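Local coordinates for protein 2-amino-4-hydroxy-6-hydroxymethyldihydropteridine pyrophosphokinase (Haemophilus influenzae, PDB 1CBK) that probably catalyses transfer of pyrophosphate from ATP to 6-hydroxymethyl-7,8-dihydropterin, a step in folate biosynthesis, at residues Val16-Ala21 with Glu91-Leu96; Leu23-Gln28 with Gln75-Glu80; Ser43-Leu46 with Asp50-Asp53; Ile105-Asn108 with Ile113-Tyr116; Val124-Phe129 with Ala151-Ile156. One frame throughout, in Å; residues are numbered along the deposited sequence.

Contact 1 of 5, residues Val16-Ala21 with Glu91-Leu96. With ROI (7,8-dihydro-7,7-dimethyl-6-hydroxypterin), chain D; SO4 (sulfate ion), chain C.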
# COMPACT_ATOMS: atom_id res chain seq x y z
N VAL A 16 -3.12 23.41 -0.46
CA VAL A 16 -3.41 23.94 0.88
C VAL A 16 -4.86 24.44 0.97
O VAL A 16 -5.53 24.20 1.97
CB VAL A 16 -2.42 25.06 1.27
CG1 VAL A 16 -2.80 25.68 2.61
CG2 VAL A 16 -0.99 24.52 1.33
N GLU A 17 -5.33 25.13 -0.07
CA GLU A 17 -6.70 25.63 -0.10
C GLU A 17 -7.70 24.47 -0.18
O GLU A 17 -8.77 24.50 0.45
CB GLU A 17 -6.87 26.60 -1.27
CG GLU A 17 -8.24 27.26 -1.36
CD GLU A 17 -8.34 28.24 -2.53
OE1 GLU A 17 -8.61 27.79 -3.66
OE2 GLU A 17 -8.10 29.44 -2.36
N GLN A 18 -7.40 23.46 -0.99
CA GLN A 18 -8.25 22.28 -1.10
C GLN A 18 -8.44 21.60 0.28
O GLN A 18 -9.54 21.19 0.65
CB GLN A 18 -7.64 21.26 -2.08
CG GLN A 18 -7.49 21.77 -3.50
CD GLN A 18 -8.78 21.71 -4.30
OE1 GLN A 18 -9.76 21.09 -3.89
NE2 GLN A 18 -8.77 22.34 -5.48
N LEU A 19 -7.35 21.48 1.04
CA LEU A 19 -7.39 20.87 2.37
C LEU A 19 -8.19 21.74 3.34
O LEU A 19 -9.01 21.22 4.09
CB LEU A 19 -5.98 20.60 2.91
CG LEU A 19 -5.46 19.16 2.72
CD1 LEU A 19 -5.67 18.63 1.33
CD2 LEU A 19 -4.01 19.08 3.12
N HIS A 20 -7.99 23.06 3.31
CA HIS A 20 -8.76 23.95 4.20
C HIS A 20 -10.25 23.87 3.86
O HIS A 20 -11.10 23.76 4.75
CB HIS A 20 -8.30 25.41 4.10
CG HIS A 20 -7.00 25.68 4.80
ND1 HIS A 20 -6.73 25.22 6.07
CD2 HIS A 20 -5.92 26.39 4.42
CE1 HIS A 20 -5.53 25.65 6.44
NE2 HIS A 20 -5.02 26.36 5.46
N ALA A 21 -10.58 23.84 2.57
CA ALA A 21 -11.98 23.75 2.20
C ALA A 21 -12.58 22.42 2.64
O ALA A 21 -13.72 22.38 3.10
CB ALA A 21 -12.16 23.94 0.69
N GLU A 91 -1.94 13.12 -10.43
CA GLU A 91 -2.56 14.34 -9.90
C GLU A 91 -4.05 14.27 -9.52
O GLU A 91 -4.86 13.76 -10.27
CB GLU A 91 -2.35 15.49 -10.88
CG GLU A 91 -0.90 15.73 -11.33
CD GLU A 91 -0.45 14.88 -12.53
OE1 GLU A 91 -1.18 13.98 -12.99
OE2 GLU A 91 0.66 15.15 -13.02
N ARG A 92 -4.40 14.85 -8.38
CA ARG A 92 -5.78 14.89 -7.91
C ARG A 92 -5.93 16.15 -7.05
O ARG A 92 -5.03 16.50 -6.29
CB ARG A 92 -6.10 13.66 -7.06
CG ARG A 92 -5.24 13.59 -5.78
CD ARG A 92 -4.95 12.19 -5.36
NE ARG A 92 -4.36 11.45 -6.46
CZ ARG A 92 -4.80 10.27 -6.88
NH1 ARG A 92 -5.82 9.68 -6.24
NH2 ARG A 92 -4.21 9.66 -7.90
N THR A 93 -7.06 16.83 -7.17
CA THR A 93 -7.31 18.03 -6.39
C THR A 93 -7.59 17.71 -4.91
O THR A 93 -7.32 18.54 -4.05
CB THR A 93 -8.49 18.83 -6.97
OG1 THR A 93 -9.63 17.98 -7.05
CG2 THR A 93 -8.16 19.36 -8.39
N LEU A 94 -8.11 16.52 -4.63
CA LEU A 94 -8.43 16.12 -3.26
C LEU A 94 -8.82 14.65 -3.11
O LEU A 94 -9.55 14.10 -3.93
CB LEU A 94 -9.61 16.97 -2.71
CG LEU A 94 -10.12 16.68 -1.29
CD1 LEU A 94 -9.17 17.29 -0.26
CD2 LEU A 94 -11.52 17.25 -1.11
N ASP A 95 -8.34 14.03 -2.04
CA ASP A 95 -8.69 12.66 -1.68
C ASP A 95 -8.94 12.68 -0.16
O ASP A 95 -8.13 13.22 0.58
CB ASP A 95 -7.54 11.67 -1.96
CG ASP A 95 -7.71 10.90 -3.25
OD1 ASP A 95 -8.70 11.11 -3.96
OD2 ASP A 95 -6.84 10.06 -3.56
N LEU A 96 -10.10 12.17 0.25
CA LEU A 96 -10.49 12.06 1.67
C LEU A 96 -10.60 10.55 1.89
O LEU A 96 -11.30 9.88 1.14
CB LEU A 96 -11.85 12.72 1.92
CG LEU A 96 -11.89 14.22 1.65
CD1 LEU A 96 -13.27 14.78 2.02
CD2 LEU A 96 -10.79 14.92 2.44
N1 ROI D . 1.60 10.81 -2.75
C2 ROI D . 1.66 11.65 -1.65
N2 ROI D . 2.88 12.11 -1.28
N3 ROI D . 0.56 12.02 -0.95
C4 ROI D . -0.67 11.59 -1.26
O4 ROI D . -1.69 11.95 -0.65
C4A ROI D . -0.81 10.67 -2.36
N5 ROI D . -1.99 10.21 -2.68
C6 ROI D . -2.20 9.33 -3.73
C7 ROI D . -0.97 8.72 -4.45
C16 ROI D . -0.66 7.28 -3.91
C15 ROI D . -1.18 8.73 -5.97
N8 ROI D . 0.29 9.47 -4.17
C8A ROI D . 0.42 10.33 -3.09
O9 ROI D . -3.42 9.09 -3.99
S SO4 C . -5.82 6.26 -7.93
O1 SO4 C . -5.19 4.95 -7.31
O2 SO4 C . -6.70 7.05 -6.80
O3 SO4 C . -4.66 7.07 -8.39
O4 SO4 C . -6.80 5.93 -9.17
O HOH W 1 -11.24 19.51 -5.49

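Contact 2 of 5, residues Leu23-Gln28 with Gln75-Glu80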
# COMPACT_ATOMS: atom_id res chain seq x y z
N LEU A 23 -11.61 20.48 5.18
CA LEU A 23 -11.69 20.47 6.64
C LEU A 23 -12.90 21.28 7.13
O LEU A 23 -13.59 20.86 8.05
CB LEU A 23 -10.37 20.98 7.24
CG LEU A 23 -9.26 19.92 7.05
CD1 LEU A 23 -7.89 20.53 7.21
CD2 LEU A 23 -9.43 18.78 8.04
N LYS A 24 -13.15 22.41 6.48
CA LYS A 24 -14.30 23.24 6.81
C LYS A 24 -15.57 22.41 6.54
O LYS A 24 -16.45 22.32 7.40
CB LYS A 24 -14.29 24.51 5.96
CG LYS A 24 -15.55 25.41 6.07
CD LYS A 24 -15.36 26.65 5.19
CE LYS A 24 -16.55 27.59 5.22
NZ LYS A 24 -16.19 28.97 4.71
N ALA A 25 -15.66 21.79 5.37
CA ALA A 25 -16.82 20.97 5.05
C ALA A 25 -17.02 19.81 6.06
O ALA A 25 -18.15 19.55 6.49
CB ALA A 25 -16.73 20.43 3.62
N ILE A 26 -15.94 19.11 6.41
CA ILE A 26 -16.00 18.01 7.39
C ILE A 26 -16.49 18.54 8.75
O ILE A 26 -17.37 17.93 9.39
CB ILE A 26 -14.61 17.31 7.56
CG1 ILE A 26 -14.25 16.49 6.32
CG2 ILE A 26 -14.62 16.42 8.77
CD1 ILE A 26 -12.75 16.08 6.24
N SER A 27 -15.99 19.71 9.16
CA SER A 27 -16.39 20.30 10.43
C SER A 27 -17.90 20.65 10.48
O SER A 27 -18.49 20.70 11.56
CB SER A 27 -15.56 21.55 10.72
OG SER A 27 -15.98 22.63 9.92
N GLN A 28 -18.52 20.87 9.31
CA GLN A 28 -19.93 21.23 9.20
C GLN A 28 -20.91 20.05 9.04
O GLN A 28 -22.11 20.25 8.93
CB GLN A 28 -20.13 22.22 8.03
CG GLN A 28 -19.42 23.56 8.25
CD GLN A 28 -19.56 24.51 7.07
OE1 GLN A 28 -19.71 24.08 5.92
NE2 GLN A 28 -19.46 25.80 7.33
N GLN A 75 -17.60 11.56 0.17
CA GLN A 75 -17.67 11.52 -1.29
C GLN A 75 -18.46 12.74 -1.80
O GLN A 75 -18.13 13.30 -2.85
CB GLN A 75 -18.28 10.20 -1.78
CG GLN A 75 -17.41 9.00 -1.42
CD GLN A 75 -17.95 7.67 -1.94
OE1 GLN A 75 -17.19 6.83 -2.42
NE2 GLN A 75 -19.24 7.48 -1.85
N ARG A 76 -19.48 13.14 -1.05
CA ARG A 76 -20.29 14.32 -1.40
C ARG A 76 -19.41 15.56 -1.33
O ARG A 76 -19.47 16.41 -2.22
CB ARG A 76 -21.46 14.46 -0.44
CG ARG A 76 -22.37 15.63 -0.70
CD ARG A 76 -23.57 15.56 0.23
NE ARG A 76 -24.26 16.83 0.35
CZ ARG A 76 -24.30 17.57 1.47
NH1 ARG A 76 -23.68 17.15 2.56
NH2 ARG A 76 -24.97 18.72 1.49
N ILE A 77 -18.56 15.65 -0.30
CA ILE A 77 -17.66 16.77 -0.15
C ILE A 77 -16.68 16.81 -1.33
O ILE A 77 -16.42 17.88 -1.88
CB ILE A 77 -16.91 16.74 1.20
CG1 ILE A 77 -17.87 17.09 2.34
CG2 ILE A 77 -15.68 17.69 1.18
CD1 ILE A 77 -17.34 16.76 3.74
N GLU A 78 -16.12 15.66 -1.70
CA GLU A 78 -15.19 15.61 -2.84
C GLU A 78 -15.90 16.06 -4.14
O GLU A 78 -15.36 16.84 -4.93
CB GLU A 78 -14.65 14.18 -3.04
CG GLU A 78 -13.73 13.66 -1.94
CD GLU A 78 -13.27 12.23 -2.19
OE1 GLU A 78 -14.06 11.40 -2.67
OE2 GLU A 78 -12.10 11.93 -1.91
N ASN A 79 -17.15 15.61 -4.32
CA ASN A 79 -17.93 15.96 -5.50
C ASN A 79 -18.26 17.46 -5.58
O ASN A 79 -18.05 18.11 -6.60
CB ASN A 79 -19.20 15.12 -5.57
CG ASN A 79 -18.92 13.68 -5.98
OD1 ASN A 79 -18.05 13.42 -6.82
ND2 ASN A 79 -19.67 12.74 -5.40
N GLU A 80 -18.73 18.01 -4.47
CA GLU A 80 -19.10 19.42 -4.41
C GLU A 80 -17.86 20.33 -4.44
O GLU A 80 -17.96 21.52 -4.75
CB GLU A 80 -19.99 19.68 -3.18
CG GLU A 80 -21.28 18.83 -3.20
CD GLU A 80 -22.30 19.23 -2.14
OE1 GLU A 80 -21.94 19.93 -1.19
OE2 GLU A 80 -23.49 18.84 -2.27

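Contact 3 of 5, residues Ser43-Leu46 with Asp50-Asp53. With ROI (7,8-dihydro-7,7-dimethyl-6-hydroxypterin), chain D.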
# COMPACT_ATOMS: atom_id res chain seq x y z
N SER A 43 4.86 16.51 0.85
CA SER A 43 5.57 15.26 0.68
C SER A 43 5.82 14.90 -0.77
O SER A 43 5.06 15.27 -1.66
CB SER A 43 4.74 14.15 1.35
OG SER A 43 3.45 14.07 0.75
N LYS A 44 6.88 14.12 -1.00
CA LYS A 44 7.26 13.64 -2.32
C LYS A 44 6.16 12.73 -2.79
O LYS A 44 5.62 11.94 -2.00
CB LYS A 44 8.56 12.86 -2.19
CG LYS A 44 9.12 12.30 -3.48
CD LYS A 44 10.37 11.47 -3.23
CE LYS A 44 11.22 11.39 -4.50
NZ LYS A 44 12.38 10.46 -4.37
N PRO A 45 5.78 12.80 -4.08
CA PRO A 45 4.72 11.93 -4.59
C PRO A 45 5.03 10.43 -4.49
O PRO A 45 6.17 10.02 -4.67
CB PRO A 45 4.63 12.32 -6.06
CG PRO A 45 5.10 13.70 -6.08
CD PRO A 45 6.26 13.70 -5.13
N LEU A 46 4.02 9.64 -4.13
CA LEU A 46 4.13 8.19 -4.13
C LEU A 46 3.48 7.87 -5.50
O LEU A 46 2.28 8.06 -5.68
CB LEU A 46 3.31 7.55 -2.99
CG LEU A 46 3.17 6.02 -3.09
CD1 LEU A 46 4.58 5.35 -3.05
CD2 LEU A 46 2.27 5.50 -1.97
N ASP A 50 6.75 12.72 -12.05
CA ASP A 50 6.48 13.92 -12.83
C ASP A 50 5.13 14.58 -12.46
O ASP A 50 4.30 14.88 -13.34
CB ASP A 50 6.56 13.61 -14.35
CG ASP A 50 5.61 12.52 -14.79
OD1 ASP A 50 5.01 11.83 -13.93
OD2 ASP A 50 5.46 12.34 -16.02
N GLN A 51 4.90 14.76 -11.16
CA GLN A 51 3.67 15.39 -10.68
C GLN A 51 4.08 16.26 -9.50
O GLN A 51 5.17 16.07 -8.95
CB GLN A 51 2.61 14.35 -10.27
CG GLN A 51 2.98 13.50 -9.07
CD GLN A 51 1.88 12.49 -8.76
OE1 GLN A 51 0.71 12.85 -8.63
NE2 GLN A 51 2.26 11.21 -8.69
N PRO A 52 3.25 17.25 -9.14
CA PRO A 52 3.67 18.08 -8.01
C PRO A 52 3.68 17.33 -6.68
O PRO A 52 3.01 16.31 -6.51
CB PRO A 52 2.62 19.21 -8.01
CG PRO A 52 2.09 19.22 -9.44
CD PRO A 52 2.00 17.77 -9.76
N ASP A 53 4.45 17.86 -5.73
CA ASP A 53 4.50 17.30 -4.39
C ASP A 53 3.11 17.47 -3.79
O ASP A 53 2.40 18.44 -4.10
CB ASP A 53 5.48 18.08 -3.53
CG ASP A 53 6.94 17.71 -3.79
OD1 ASP A 53 7.21 16.77 -4.57
OD2 ASP A 53 7.81 18.38 -3.20
N1 ROI D . 1.60 10.81 -2.75
C2 ROI D . 1.66 11.65 -1.65
N2 ROI D . 2.88 12.11 -1.28
N3 ROI D . 0.56 12.02 -0.95
C4 ROI D . -0.67 11.59 -1.26
O4 ROI D . -1.69 11.95 -0.65
C4A ROI D . -0.81 10.67 -2.36
N5 ROI D . -1.99 10.21 -2.68
C6 ROI D . -2.20 9.33 -3.73
C7 ROI D . -0.97 8.72 -4.45
C16 ROI D . -0.66 7.28 -3.91
C15 ROI D . -1.18 8.73 -5.97
N8 ROI D . 0.29 9.47 -4.17
C8A ROI D . 0.42 10.33 -3.09
O9 ROI D . -3.42 9.09 -3.99

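Contact 4 of 5, residues Ile105-Asn108 with Ile113-Tyr116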
# COMPACT_ATOMS: atom_id res chain seq x y z
N ILE A 105 -13.28 -2.98 12.44
CA ILE A 105 -12.65 -3.54 11.27
C ILE A 105 -13.81 -3.75 10.31
O ILE A 105 -14.71 -4.53 10.58
CB ILE A 105 -11.92 -4.87 11.60
CG1 ILE A 105 -10.77 -4.57 12.56
CG2 ILE A 105 -11.37 -5.52 10.34
CD1 ILE A 105 -9.89 -5.75 12.83
N ILE A 106 -13.80 -2.99 9.21
CA ILE A 106 -14.86 -3.05 8.22
C ILE A 106 -14.22 -3.31 6.88
O ILE A 106 -13.42 -2.53 6.39
CB ILE A 106 -15.64 -1.71 8.18
CG1 ILE A 106 -16.13 -1.37 9.58
CG2 ILE A 106 -16.83 -1.79 7.23
CD1 ILE A 106 -16.75 -0.05 9.69
N GLN A 107 -14.53 -4.44 6.29
CA GLN A 107 -13.96 -4.79 5.01
C GLN A 107 -15.14 -5.33 4.19
O GLN A 107 -15.56 -6.47 4.40
CB GLN A 107 -12.84 -5.83 5.18
CG GLN A 107 -11.79 -5.52 6.29
CD GLN A 107 -10.75 -4.45 5.92
OE1 GLN A 107 -10.54 -4.14 4.74
NE2 GLN A 107 -10.05 -3.93 6.94
N ASN A 108 -15.73 -4.46 3.37
CA ASN A 108 -16.89 -4.80 2.53
C ASN A 108 -16.76 -4.23 1.12
O ASN A 108 -15.69 -3.80 0.73
CB ASN A 108 -18.23 -4.40 3.19
CG ASN A 108 -18.34 -2.91 3.54
OD1 ASN A 108 -18.73 -2.57 4.66
ND2 ASN A 108 -18.06 -2.03 2.58
N ILE A 113 -11.47 -0.73 6.08
CA ILE A 113 -11.02 -0.08 7.32
C ILE A 113 -10.56 -1.13 8.33
O ILE A 113 -11.31 -2.03 8.69
CB ILE A 113 -12.17 0.76 7.97
CG1 ILE A 113 -12.74 1.78 6.97
CG2 ILE A 113 -11.64 1.46 9.22
CD1 ILE A 113 -13.93 2.56 7.51
N PRO A 114 -9.27 -1.14 8.67
CA PRO A 114 -8.17 -0.28 8.21
C PRO A 114 -7.73 -0.65 6.77
O PRO A 114 -8.13 -1.68 6.24
CB PRO A 114 -7.03 -0.65 9.17
CG PRO A 114 -7.73 -1.15 10.39
CD PRO A 114 -8.86 -1.93 9.85
N HIS A 115 -6.98 0.24 6.13
CA HIS A 115 -6.41 -0.06 4.81
C HIS A 115 -4.92 -0.05 5.16
O HIS A 115 -4.31 1.02 5.35
CB HIS A 115 -6.75 0.99 3.76
CG HIS A 115 -6.28 0.63 2.39
ND1 HIS A 115 -4.97 0.27 2.12
CD2 HIS A 115 -6.93 0.55 1.20
CE1 HIS A 115 -4.84 -0.01 0.84
NE2 HIS A 115 -6.02 0.15 0.26
N TYR A 116 -4.37 -1.24 5.34
CA TYR A 116 -3.00 -1.40 5.79
C TYR A 116 -1.89 -0.83 4.98
O TYR A 116 -0.87 -0.48 5.54
CB TYR A 116 -2.74 -2.85 6.20
CG TYR A 116 -3.71 -3.32 7.28
CD1 TYR A 116 -3.45 -3.11 8.63
CD2 TYR A 116 -4.91 -3.96 6.93
CE1 TYR A 116 -4.36 -3.56 9.62
CE2 TYR A 116 -5.82 -4.42 7.92
CZ TYR A 116 -5.54 -4.21 9.25
OH TYR A 116 -6.40 -4.71 10.21

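Contact 5 of 5, residues Val124-Phe129 with Ala151-Ile156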
# COMPACT_ATOMS: atom_id res chain seq x y z
N VAL A 124 0.88 9.62 6.00
CA VAL A 124 -0.31 9.19 6.70
C VAL A 124 0.09 8.99 8.17
O VAL A 124 -0.52 9.57 9.08
CB VAL A 124 -0.84 7.87 6.15
CG1 VAL A 124 -1.88 7.28 7.11
CG2 VAL A 124 -1.47 8.06 4.80
N ILE A 125 1.14 8.19 8.40
CA ILE A 125 1.55 7.86 9.77
C ILE A 125 2.19 8.97 10.58
O ILE A 125 1.93 9.06 11.79
CB ILE A 125 2.43 6.58 9.81
CG1 ILE A 125 1.62 5.37 9.33
CG2 ILE A 125 3.03 6.34 11.24
CD1 ILE A 125 0.43 4.99 10.21
N VAL A 126 3.00 9.81 9.94
CA VAL A 126 3.63 10.91 10.68
C VAL A 126 2.57 11.89 11.22
O VAL A 126 2.65 12.30 12.40
CB VAL A 126 4.74 11.59 9.85
CG1 VAL A 126 5.14 12.92 10.46
CG2 VAL A 126 5.92 10.64 9.72
N PRO A 127 1.62 12.34 10.36
CA PRO A 127 0.56 13.27 10.80
C PRO A 127 -0.35 12.59 11.87
O PRO A 127 -0.78 13.25 12.82
CB PRO A 127 -0.26 13.54 9.52
CG PRO A 127 0.64 13.23 8.43
CD PRO A 127 1.67 12.23 8.89
N LEU A 128 -0.70 11.33 11.68
CA LEU A 128 -1.54 10.60 12.67
C LEU A 128 -0.85 10.57 14.04
O LEU A 128 -1.48 10.84 15.07
CB LEU A 128 -1.84 9.16 12.19
CG LEU A 128 -2.75 8.27 13.06
CD1 LEU A 128 -4.10 8.94 13.28
CD2 LEU A 128 -2.95 6.91 12.39
N PHE A 129 0.45 10.27 14.05
CA PHE A 129 1.24 10.21 15.28
C PHE A 129 1.26 11.55 15.99
O PHE A 129 1.26 11.63 17.22
CB PHE A 129 2.65 9.75 14.96
CG PHE A 129 3.58 9.72 16.15
CD1 PHE A 129 3.28 8.96 17.28
CD2 PHE A 129 4.76 10.45 16.14
CE1 PHE A 129 4.15 8.92 18.38
CE2 PHE A 129 5.63 10.43 17.22
CZ PHE A 129 5.33 9.66 18.35
N ALA A 151 11.25 7.93 10.80
CA ALA A 151 12.01 8.86 11.65
C ALA A 151 12.90 9.80 10.85
O ALA A 151 13.18 10.90 11.30
CB ALA A 151 12.83 8.10 12.69
N ASP A 152 13.34 9.36 9.67
CA ASP A 152 14.20 10.20 8.85
C ASP A 152 13.50 10.75 7.60
O ASP A 152 14.16 11.05 6.60
CB ASP A 152 15.47 9.43 8.48
CG ASP A 152 16.28 9.04 9.71
OD1 ASP A 152 16.51 9.92 10.57
OD2 ASP A 152 16.65 7.84 9.81
N HIS A 153 12.18 10.92 7.69
CA HIS A 153 11.39 11.44 6.57
C HIS A 153 11.84 12.86 6.19
O HIS A 153 12.31 13.63 7.05
CB HIS A 153 9.89 11.42 6.90
CG HIS A 153 9.45 12.50 7.85
ND1 HIS A 153 9.16 13.78 7.44
CD2 HIS A 153 9.27 12.48 9.19
CE1 HIS A 153 8.83 14.51 8.49
NE2 HIS A 153 8.88 13.75 9.56
N LYS A 154 11.71 13.20 4.92
CA LYS A 154 12.10 14.52 4.48
C LYS A 154 10.91 15.45 4.16
O LYS A 154 11.06 16.41 3.40
CB LYS A 154 13.05 14.39 3.29
CG LYS A 154 14.39 13.73 3.64
CD LYS A 154 15.25 13.55 2.39
CE LYS A 154 16.42 12.58 2.59
NZ LYS A 154 17.09 12.26 1.29
N MET A 155 9.74 15.15 4.74
CA MET A 155 8.55 15.98 4.49
C MET A 155 8.74 17.34 5.12
O MET A 155 9.45 17.48 6.13
CB MET A 155 7.29 15.31 5.03
CG MET A 155 7.03 13.94 4.44
SD MET A 155 5.38 13.30 4.86
CE MET A 155 5.54 13.10 6.66
N ILE A 156 8.13 18.36 4.51
CA ILE A 156 8.23 19.72 5.04
C ILE A 156 6.97 20.05 5.81
O ILE A 156 5.87 19.94 5.26
CB ILE A 156 8.36 20.78 3.89
CG1 ILE A 156 9.58 20.47 3.01
CG2 ILE A 156 8.44 22.17 4.48
CD1 ILE A 156 10.89 20.44 3.77

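Contact 1 of 5, residues Val16-Ala21 with Glu91-Leu96
Gln-18 and Thr-93 form the tight part of this contact. The inner carbons of Gln-18 lie against the backbone carbonyl of Thr-93, with CG 3.3 Å from Thr-93 O. Turned to the side of its backbone N (chi1 -62°) and bent again at chi2, the glutamine folds back over that carbonyl. Thr-93 O is itself hydrogen-bonded to Ser-10 OG, while Gln-18 NE2 bonds to Asn-13 O. Deeper in, the two leucines touch more lightly, Leu-19 CD1 to Leu-94 CD1 at 4.1 Å. The elements joined here belong to the ferredoxin-like βαββαβ core of HPPK: helix 15-27, packed on the sheet, and the loop that runs into strand 95-101. The looser side is wet. A water lies between Gln-18 and Thr-93, donating to Gln-18 OE1 at 2.7 Å and accepting from Thr-93 OG1, which also takes a bond from Val-84 N. Farther along the loop, Arg-92 takes no part in the packing on the helix; its guanidinium lies in the pterin pocket. Arg-92 NH1 bridges to Asp-95 OD2 (2.9 Å), on the syn side but well out of the carboxylate plane. Arg-92 NH1 and NH2 also hold the sulfate, at 2.8 Å to its O2 and 2.7 Å to its O3 respectively, and the pterin's O9 lies over one face of the guanidinium, toward its rim. The sulfate probably came from the crystallisation liquor.

Contact 2 of 5, residues Leu23-Gln28 with Gln75-Glu80
Helices 15-27 and 67-80 come closest here at Ala-25 and Ile-77, whose CA atoms are 6.7 Å apart. The small methyl of Ala-25 faces the whole end of the isoleucine: Ile-77 CD1 lies 3.7 Å from Ala-25 CB, and both CG1 and CG2 of Ile-77 are at 3.8 Å from that same atom. Ile-77 reaches it with CG1 beside the backbone N (chi1 -73°) and the chain extended beyond, which carries CD1 on to the next residue. There Ile-77 CD1 lies 3.8 Å from Ile-26 N and 4.0 Å from Ile-26 CG1, the two isoleucine side chains meeting at about a right angle. Both helices lie on one face of the antiparallel sheet of the ferredoxin-like fold, and the isoleucines continue into it, Ile-26 onto Ile-61 and Ile-77 onto Leu-96. Some polar groups bond within their own helix: Ser-27 OG donates to Lys-24 O at 2.6 Å, near the end of helix 15-27, and Arg-76 NE makes a long salt bridge (3.4 Å) with Glu-80 OE2, its NH1 pairing with Glu-73. Since no hydrogen bond or salt bridge joins the two segments, the hold between them is purely apolar and rests on Ile-77 packing against the Ala-25 methyl and the flank of Ile-26.

Contact 3 of 5, residues Ser43-Leu46 with Asp50-Asp53
Gln-51 NE2 is gripped by two carbonyls, Pro-48 O and Trp-89 O, and the side chain so held lies against the ring of Pro-45. The other end of its amide, OE1, bonds to Tyr-54 OH. CG sits between the backbone N and the carbonyl carbon (chi1 66°), from where the chain runs antiparallel alongside the proline ring, with Gln-51 CG 3.6 Å from Pro-45 CB. Two oxygens press on the rest of the ring: Pro-52 O is 3.4 Å from Pro-45 CG, and Asp-53 OD1 is 3.3 Å from Pro-45 CD. No hydrogen bond crosses between the segments, and Asp-53 OD2 is spent on a salt bridge to Lys-42. With this packing behind them, backbone groups of Lys-44 and Leu-46, with the Ser-43 hydroxyl, read the edge of the pterin. Pterin N2 donates to Lys-44 O (2.8 Å) and to Ser-43 OG (2.9 Å), which also bonds Asn-56 OD1. Leu-46 N donates to pterin N1 at 3.0 Å, and Leu-46 O accepts from pterin N8 at 2.9 Å. Both segments belong to the loop linking strand 32-43 to strand 54-63, with Tyr-54 of the latter touching Ser-43 and Pro-45, while Phe-123 of helix 122-131 packs on Ser-43 and Leu-46.

Contact 4 of 5, residues Ile105-Asn108 with Ile113-Tyr116
Ile-105 meets the carbonyl of Ile-113 and packs on Pro-114. Its CA passes 3.3 Å from Ile-113 O in a CA-H...O contact, and Ile-105 CG1 lies 4.2 Å from Pro-114 CD. At Ile-106 the backbones pair as an antiparallel, hydrogen-bonded pair: Ile-106 N donates to Ile-113 O at 2.7 Å, and Ile-113 N returns a nearly straight bond (171°) to Ile-106 O, also at 2.7 Å. The two isoleucine side chains leave on the same face of this two-stranded β-hairpin, CB to CB 4.3 Å. Beyond Ile-113 the chain turns into Pro-114, joined by a cis peptide bond. Gln-107 takes over with its side chain. Bent at chi2 (-76°), it curls back across the second segment and Gln-107 NE2 donates to Pro-114 O at 3.0 Å, on a lone pair and in the plane of its own amide. That bond, with the weak ones OE1 receives from Trp-89 NE1 and Arg-88 NE of the second subunit, would hold the amide's rotation. Pro-114 also covers one face of the Tyr-116 ring with its CB, toward the rim, while Trp-89 of the second subunit meets that ring edge-to-face. The hairpin follows strand 95-101 in the chain, Ile-105 and Pro-114 resting on Pro-138, and its second arm leads on toward helix 122-131.

Contact 5 of 5, residues Val124-Phe129 with Ala151-Ile156
The apolar part of this contact centres on Val-126, whose whole side chain meets the methyl of Met-155. Met-155 CE lies 3.6 Å from Val-126 CB, with CG1 and CG2 only slightly farther off, the two side chains reaching toward each other tip to tip. The methionine runs out extended and then bends at its last torsion (chi3 -65°), which swings CE onto the valine. His-153 supplies the aromatic part. CG2 of Val-126 meets its ring obliquely, 3.9 Å from His-153 CD2, and Val-126 CG1 is 3.9 Å from His-153 NE2. The same Met-155 methyl lies over one face of the imidazole, toward its rim, so valine, histidine and methionine form a compact three-way cluster. No polar bond joins the two segments. Within the second, Met-155 N donates to His-153 ND1 at 3.1 Å, close to the ring plane, which probably fixes the turn of the imidazole. On the other side, helix bonds run from Leu-128 N to Val-124 O and from Phe-129 N to Ile-125 O, while Pro-127, lacking an N-H, leaves a kink. Helix 122-131 packs through Val-126 and Pro-127 on Tyr-41 of strand 32-43. Residues 151-155 border it on their way to the short edge strand 156-157, and Met-155 also touches Ser-43 and Phe-123, two residues of the pterin pocket.

How the contacts relate
From the N terminus, helix 15-27 opens two loops: contact 1 joins its first half to the stretch entering strand 95-101, and contact 2, nested inside, joins its second half to helix 67-80. Contact 3 lies inside both, closing a short turn between strands 32-43 and 54-63. Contacts 1 and 2 touch through Glu-78 and Leu-96, and contacts 1 and 3 meet at Glu-91 and share the bound pterin. Contact 4 follows in series as a small hairpin, and contact 5 closes the last loop, from helix 122-131 to the loop leading into the last strand, 156-157. Contacts 3 and 5 also touch. None of the loops cross.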